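Local coordinates for ABC transporter, substrate-binding protein (Clostridium perfringens, PDB 4EDP), which probably binds a solute outside the cell membrane and delivers it to the permease of an ABC transporter, at residues Asp158-Glu163 and Glu183-Lys188; Ala200-Leu205 and Val343-Arg348. All blocks are in the same frame, centred on the assembly; numbering follows the deposited sequence. Where two conformers were deposited one is given.

Overall arrangement
Both contacts lie in the same lobe of a protein of the periplasmic-binding-protein class, on the same side of the chain's centre, their own centres about 21 and 22 Å from it. Helix 199-208 joins them: it packs against the C-terminal helix 332-350 in contact 2 and against helix 178-189 of contact 1 through Ala-201 and Leu-205, Ala-185 CB of helix 178-189 lying 3.4 Å from Ala-201 O. The centres of the two contacts are about 13 Å apart. Glu-204 is the polar link, its carboxylate OE1 meeting Lys-188 NZ at 3.1 Å in a salt bridge and its backbone O receiving a probable hydrogen bond from Trp-160 NE1 at 2.9 Å.

Contact 1: residues Asp158-Glu163 and Glu183-Lys188; sequences DLWKPE and EIAAEK
In the alpha/beta lobe of this solute-binding protein, the loop between strands 135-145 and 168-171 points the indole of Trp-160 at helix 178-189, with the side chain of Lys-188 lying across one face of it. The lysine leaves its helix with CG anti to the backbone N (chi1 176°) and bends at chi2 and chi4, which carries its methylenes over that face. The two side chains slide past each other in opposite directions: CG of Lys-188 is near the six-membered ring, 4.2 Å from Trp-160 CZ2, whereas CE of Lys-188 reaches the five-membered ring, 3.6 Å from Trp-160 CG. That methylene makes a CH-pi contact, and the ammonium beyond it a cation-pi contact, NZ of Lys-188 standing 4.4 Å from the centroid of the five-membered ring of Trp-160 and 18° off its normal. The far end of the indole meets the helix itself. Ile-184 CG2 comes to its edge, near the ring plane, at 4.2 Å from Trp-160 CH2. Ala-185 approaches obliquely, its CA 4.0 Å from Trp-160 CH2 and its CB 4.2 Å from Trp-160 CZ2. No hydrogen bond joins the two segments directly; both polar ends turn to Glu-204 of helix 199-208, Trp-160 NE1 to its backbone O and Lys-188 NZ to its carboxylate. The indole N-H bond probably limits rotation of the ring, while pairing with the Glu-204 carboxylate probably keeps the ammonium near the face and compensates its charge.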
loop_
_atom_site.group_PDB
_atom_site.type_symbol
_atom_site.label_atom_id
_atom_site.label_comp_id
_atom_site.label_asym_id
_atom_site.label_seq_id
_atom_site.Cartn_x
_atom_site.Cartn_y
_atom_site.Cartn_z
ATOM N N ASP A 158 -4.398 -4.302 -21.971
ATOM C CA ASP A 158 -4.101 -5.601 -22.594
ATOM C C ASP A 158 -4.678 -6.773 -21.787
ATOM O O ASP A 158 -4.849 -7.868 -22.326
ATOM C CB ASP A 158 -2.589 -5.816 -22.821
ATOM C CG ASP A 158 -2.015 -4.974 -23.946
ATOM O OD1 ASP A 158 -2.756 -4.541 -24.863
ATOM O OD2 ASP A 158 -0.783 -4.783 -23.927
ATOM N N LEU A 159 -4.988 -6.561 -20.507
ATOM C CA LEU A 159 -5.579 -7.632 -19.684
ATOM C C LEU A 159 -6.957 -8.059 -20.214
ATOM O O LEU A 159 -7.420 -9.155 -19.918
ATOM C CB LEU A 159 -5.694 -7.187 -18.216
ATOM C CG LEU A 159 -4.355 -6.981 -17.483
ATOM C CD1 LEU A 159 -4.604 -6.337 -16.106
ATOM C CD2 LEU A 159 -3.572 -8.292 -17.346
ATOM N N TRP A 160 -7.591 -7.191 -21.000
ATOM C CA TRP A 160 -8.892 -7.466 -21.620
ATOM C C TRP A 160 -8.833 -8.245 -22.931
ATOM O O TRP A 160 -9.876 -8.605 -23.474
ATOM C CB TRP A 160 -9.657 -6.159 -21.865
ATOM C CG TRP A 160 -10.390 -5.596 -20.670
ATOM C CD1 TRP A 160 -11.732 -5.655 -20.460
ATOM C CD2 TRP A 160 -9.840 -4.902 -19.530
ATOM N NE1 TRP A 160 -12.057 -5.065 -19.267
ATOM C CE2 TRP A 160 -10.919 -4.593 -18.674
ATOM C CE3 TRP A 160 -8.554 -4.523 -19.147
ATOM C CZ2 TRP A 160 -10.751 -3.926 -17.471
ATOM C CZ3 TRP A 160 -8.389 -3.854 -17.954
ATOM C CH2 TRP A 160 -9.478 -3.562 -17.126
ATOM N N LYS A 161 -7.641 -8.525 -23.441
ATOM C CA LYS A 161 -7.492 -9.259 -24.707
ATOM C C LYS A 161 -8.180 -10.612 -24.681
ATOM O O LYS A 161 -8.074 -11.352 -23.705
ATOM C CB LYS A 161 -6.018 -9.461 -25.053
ATOM C CG LYS A 161 -5.360 -8.185 -25.556
ATOM C CD LYS A 161 -3.850 -8.251 -25.603
ATOM C CE LYS A 161 -3.314 -9.347 -26.459
ATOM N NZ LYS A 161 -1.853 -9.063 -26.706
ATOM N N PRO A 162 -8.871 -10.941 -25.767
ATOM C CA PRO A 162 -9.600 -12.209 -25.869
ATOM C C PRO A 162 -8.681 -13.417 -25.769
ATOM O O PRO A 162 -9.130 -14.500 -25.394
ATOM C CB PRO A 162 -10.275 -12.120 -27.226
ATOM C CG PRO A 162 -9.519 -11.091 -27.979
ATOM C CD PRO A 162 -9.024 -10.118 -26.977
ATOM N N GLU A 163 -7.398 -13.250 -26.092
ATOM C CA GLU A 163 -6.484 -14.379 -25.959
ATOM C C GLU A 163 -6.265 -14.792 -24.501
ATOM O O GLU A 163 -5.747 -15.902 -24.230
ATOM C CB GLU A 163 -5.116 -14.078 -26.580
ATOM C CG GLU A 163 -5.088 -13.925 -28.070
ATOM C CD GLU A 163 -5.567 -12.577 -28.611
ATOM O OE1 GLU A 163 -5.905 -11.629 -27.847
ATOM O OE2 GLU A 163 -5.579 -12.478 -29.863
ATOM N N GLU A 183 -9.808 1.391 -10.364
ATOM C CA GLU A 183 -9.289 2.576 -11.070
ATOM C C GLU A 183 -8.651 2.213 -12.410
ATOM O O GLU A 183 -8.736 2.987 -13.385
ATOM C CB GLU A 183 -8.402 3.452 -10.171
ATOM C CG GLU A 183 -9.208 4.032 -8.998
ATOM C CD GLU A 183 -8.666 5.311 -8.394
ATOM O OE1 GLU A 183 -7.682 5.872 -8.916
ATOM O OE2 GLU A 183 -9.299 5.812 -7.416
ATOM N N ILE A 184 -8.031 1.040 -12.478
ATOM C CA ILE A 184 -7.479 0.533 -13.722
ATOM C C ILE A 184 -8.618 0.358 -14.746
ATOM O O ILE A 184 -8.492 0.770 -15.904
ATOM C CB ILE A 184 -6.737 -0.808 -13.478
ATOM C CG1 ILE A 184 -5.380 -0.544 -12.806
ATOM C CG2 ILE A 184 -6.565 -1.549 -14.813
ATOM C CD1 ILE A 184 -4.736 -1.787 -12.196
ATOM N N ALA A 185 -9.737 -0.210 -14.308
ATOM C CA ALA A 185 -10.919 -0.398 -15.155
ATOM C C ALA A 185 -11.489 0.952 -15.570
ATOM O O ALA A 185 -11.939 1.115 -16.717
ATOM C CB ALA A 185 -11.966 -1.241 -14.411
ATOM N N ALA A 186 -11.456 1.927 -14.654
ATOM C CA ALA A 186 -11.904 3.289 -14.966
ATOM C C ALA A 186 -11.051 3.894 -16.094
ATOM O O ALA A 186 -11.582 4.611 -16.949
ATOM C CB ALA A 186 -11.845 4.199 -13.740
ATOM N N GLU A 187 -9.739 3.650 -16.075
ATOM C CA GLU A 187 -8.869 4.163 -17.145
ATOM C C GLU A 187 -9.292 3.589 -18.492
ATOM O O GLU A 187 -9.361 4.315 -19.472
ATOM C CB GLU A 187 -7.392 3.807 -16.941
ATOM C CG GLU A 187 -6.737 4.309 -15.686
ATOM C CD GLU A 187 -5.202 4.153 -15.762
ATOM O OE1 GLU A 187 -4.607 4.687 -16.731
ATOM O OE2 GLU A 187 -4.608 3.502 -14.869
ATOM N N LYS A 188 -9.550 2.288 -18.516
ATOM C CA LYS A 188 -10.005 1.556 -19.702
ATOM C C LYS A 188 -11.306 2.190 -20.210
ATOM O O LYS A 188 -11.464 2.449 -21.406
ATOM C CB LYS A 188 -10.228 0.095 -19.308
ATOM C CG LYS A 188 -10.811 -0.896 -20.366
ATOM C CD LYS A 188 -9.827 -1.292 -21.430
ATOM C CE LYS A 188 -10.369 -2.429 -22.287
ATOM N NZ LYS A 188 -11.711 -2.147 -22.819
#

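Contact 2: residues Ala200-Leu205 and Val343-Arg348; sequences AAFKEL and VNNWNR
Asn-345 sets its CB squarely over one face of the Phe-202 ring, 3.7 Å from the centroid and 6° off the normal, a CH-pi contact at the place where the two backbones come nearest. With CG of Asn-345 anti to its carbonyl carbon, the amide extends over the CD2-CE2 rim on the same face, ND2 lying 3.7 Å from Phe-202 CD2. Its plane is 64° from that of the ring. Trp-342 of helix 332-350 adds an edge-to-face contact to Phe-202. The helices carrying these residues, 199-208 and the C-terminal 332-350, run nearly parallel here, 19° apart with axes 10.5 Å from each other, and large side chains fill the gap. Next in sequence, Trp-346 brings its backbone N to 3.7 Å from Phe-202 CE1. Its indole, swung out anti to the backbone N, sends the benzo side toward helix 199-208. There Leu-205 CD1 meets it obliquely, 3.7 Å from Trp-346 CZ3, while Phe-202 CE1 lies at the indole edge, near its plane. Arg-348, further along the helix, turns back to Asn-345: its NH2 gives a hydrogen bond of 3.3 Å to Asn-345 OD1, the donor standing above the carbonyl plane.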
loop_
_atom_site.group_PDB
_atom_site.type_symbol
_atom_site.label_atom_id
_atom_site.label_comp_id
_atom_site.label_asym_id
_atom_site.label_seq_id
_atom_site.Cartn_x
_atom_site.Cartn_y
_atom_site.Cartn_z
ATOM N N ALA A 200 -18.855 3.197 -14.847
ATOM C CA ALA A 200 -18.223 2.781 -16.096
ATOM C C ALA A 200 -17.092 1.787 -15.826
ATOM O O ALA A 200 -16.892 0.851 -16.581
ATOM C CB ALA A 200 -17.695 3.996 -16.885
ATOM N N ALA A 201 -16.388 1.978 -14.718
ATOM C CA ALA A 201 -15.288 1.086 -14.366
ATOM C C ALA A 201 -15.875 -0.301 -14.141
ATOM O O ALA A 201 -15.311 -1.304 -14.580
ATOM C CB ALA A 201 -14.568 1.578 -13.123
ATOM N N PHE A 202 -17.014 -0.366 -13.455
ATOM C CA PHE A 202 -17.620 -1.662 -13.196
ATOM C C PHE A 202 -18.121 -2.334 -14.463
ATOM O O PHE A 202 -18.060 -3.572 -14.546
ATOM C CB PHE A 202 -18.623 -1.638 -12.032
ATOM C CG PHE A 202 -17.948 -1.638 -10.690
ATOM C CD1 PHE A 202 -17.407 -2.796 -10.182
ATOM C CD2 PHE A 202 -17.824 -0.479 -9.953
ATOM C CE1 PHE A 202 -16.757 -2.803 -8.958
ATOM C CE2 PHE A 202 -17.170 -0.487 -8.736
ATOM C CZ PHE A 202 -16.647 -1.656 -8.238
ATOM N N LYS A 203 -18.546 -1.554 -15.464
ATOM C CA LYS A 203 -18.959 -2.129 -16.743
ATOM C C LYS A 203 -17.731 -2.736 -17.433
ATOM O O LYS A 203 -17.850 -3.771 -18.107
ATOM C CB LYS A 203 -19.641 -1.105 -17.650
ATOM C CG LYS A 203 -21.015 -0.638 -17.180
ATOM C CD LYS A 203 -22.043 -1.766 -17.141
ATOM C CE LYS A 203 -23.432 -1.225 -16.800
ATOM N NZ LYS A 203 -24.481 -2.291 -16.812
ATOM N N GLU A 204 -16.559 -2.111 -17.276
ATOM C CA GLU A 204 -15.328 -2.671 -17.857
ATOM C C GLU A 204 -14.930 -3.937 -17.094
ATOM O O GLU A 204 -14.424 -4.885 -17.687
ATOM C CB GLU A 204 -14.180 -1.671 -17.892
ATOM C CG GLU A 204 -14.378 -0.529 -18.867
ATOM C CD GLU A 204 -14.362 -0.973 -20.335
ATOM O OE1 GLU A 204 -13.974 -2.114 -20.650
ATOM O OE2 GLU A 204 -14.724 -0.156 -21.185
ATOM N N LEU A 205 -15.156 -3.959 -15.794
ATOM C CA LEU A 205 -14.867 -5.168 -15.006
ATOM C C LEU A 205 -15.768 -6.326 -15.464
ATOM O O LEU A 205 -15.312 -7.477 -15.509
ATOM C CB LEU A 205 -14.966 -4.901 -13.509
ATOM C CG LEU A 205 -13.844 -4.014 -12.939
ATOM C CD1 LEU A 205 -14.152 -3.598 -11.527
ATOM C CD2 LEU A 205 -12.484 -4.754 -12.990
ATOM N N VAL A 343 -17.852 -2.624 -3.111
ATOM C CA VAL A 343 -17.865 -4.014 -2.682
ATOM C C VAL A 343 -19.129 -4.731 -3.190
ATOM O O VAL A 343 -19.050 -5.836 -3.708
ATOM C CB VAL A 343 -17.752 -4.109 -1.162
ATOM C CG1 VAL A 343 -18.002 -5.525 -0.701
ATOM C CG2 VAL A 343 -16.375 -3.615 -0.718
ATOM N N ASN A 344 -20.289 -4.096 -3.039
ATOM C CA ASN A 344 -21.537 -4.682 -3.528
ATOM C C ASN A 344 -21.464 -4.947 -5.031
ATOM O O ASN A 344 -21.749 -6.055 -5.489
ATOM C CB ASN A 344 -22.735 -3.779 -3.214
ATOM C CG ASN A 344 -23.115 -3.791 -1.747
ATOM O OD1 ASN A 344 -22.552 -4.548 -0.958
ATOM N ND2 ASN A 344 -24.096 -2.971 -1.378
ATOM N N ASN A 345 -21.071 -3.933 -5.789
ATOM C CA ASN A 345 -20.944 -4.054 -7.253
ATOM C C ASN A 345 -19.955 -5.144 -7.665
ATOM O O ASN A 345 -20.219 -5.933 -8.578
ATOM C CB ASN A 345 -20.454 -2.746 -7.866
ATOM C CG ASN A 345 -21.542 -1.689 -7.998
ATOM O OD1 ASN A 345 -22.734 -1.993 -7.993
ATOM N ND2 ASN A 345 -21.119 -0.434 -8.170
ATOM N N TRP A 346 -18.813 -5.171 -6.988
ATOM C CA TRP A 346 -17.745 -6.135 -7.281
ATOM C C TRP A 346 -18.224 -7.557 -7.069
ATOM O O TRP A 346 -18.086 -8.404 -7.951
ATOM C CB TRP A 346 -16.550 -5.870 -6.372
ATOM C CG TRP A 346 -15.370 -6.780 -6.588
ATOM C CD1 TRP A 346 -15.189 -8.038 -6.069
ATOM C CD2 TRP A 346 -14.179 -6.479 -7.337
ATOM N NE1 TRP A 346 -13.968 -8.533 -6.462
ATOM C CE2 TRP A 346 -13.326 -7.593 -7.232
ATOM C CE3 TRP A 346 -13.747 -5.364 -8.067
ATOM C CZ2 TRP A 346 -12.080 -7.636 -7.852
ATOM C CZ3 TRP A 346 -12.511 -5.399 -8.683
ATOM C CH2 TRP A 346 -11.686 -6.534 -8.574
ATOM N N ASN A 347 -18.782 -7.814 -5.890
ATOM C CA ASN A 347 -19.284 -9.140 -5.569
ATOM C C ASN A 347 -20.403 -9.584 -6.512
ATOM O O ASN A 347 -20.456 -10.740 -6.900
ATOM C CB ASN A 347 -19.731 -9.209 -4.103
ATOM C CG ASN A 347 -18.558 -9.131 -3.127
ATOM O OD1 ASN A 347 -17.419 -9.419 -3.494
ATOM N ND2 ASN A 347 -18.837 -8.770 -1.879
ATOM N N ARG A 348 -21.294 -8.669 -6.870
ATOM C CA ARG A 348 -22.379 -8.974 -7.795
ATOM C C ARG A 348 -21.802 -9.415 -9.136
ATOM O O ARG A 348 -22.284 -10.364 -9.751
ATOM C CB ARG A 348 -23.270 -7.740 -7.975
ATOM C CG ARG A 348 -24.374 -7.865 -9.024
ATOM C CD ARG A 348 -25.224 -6.599 -9.059
ATOM N NE ARG A 348 -24.420 -5.401 -9.297
ATOM C CZ ARG A 348 -24.064 -4.950 -10.500
ATOM N NH1 ARG A 348 -24.443 -5.591 -11.600
ATOM N NH2 ARG A 348 -23.318 -3.855 -10.605
#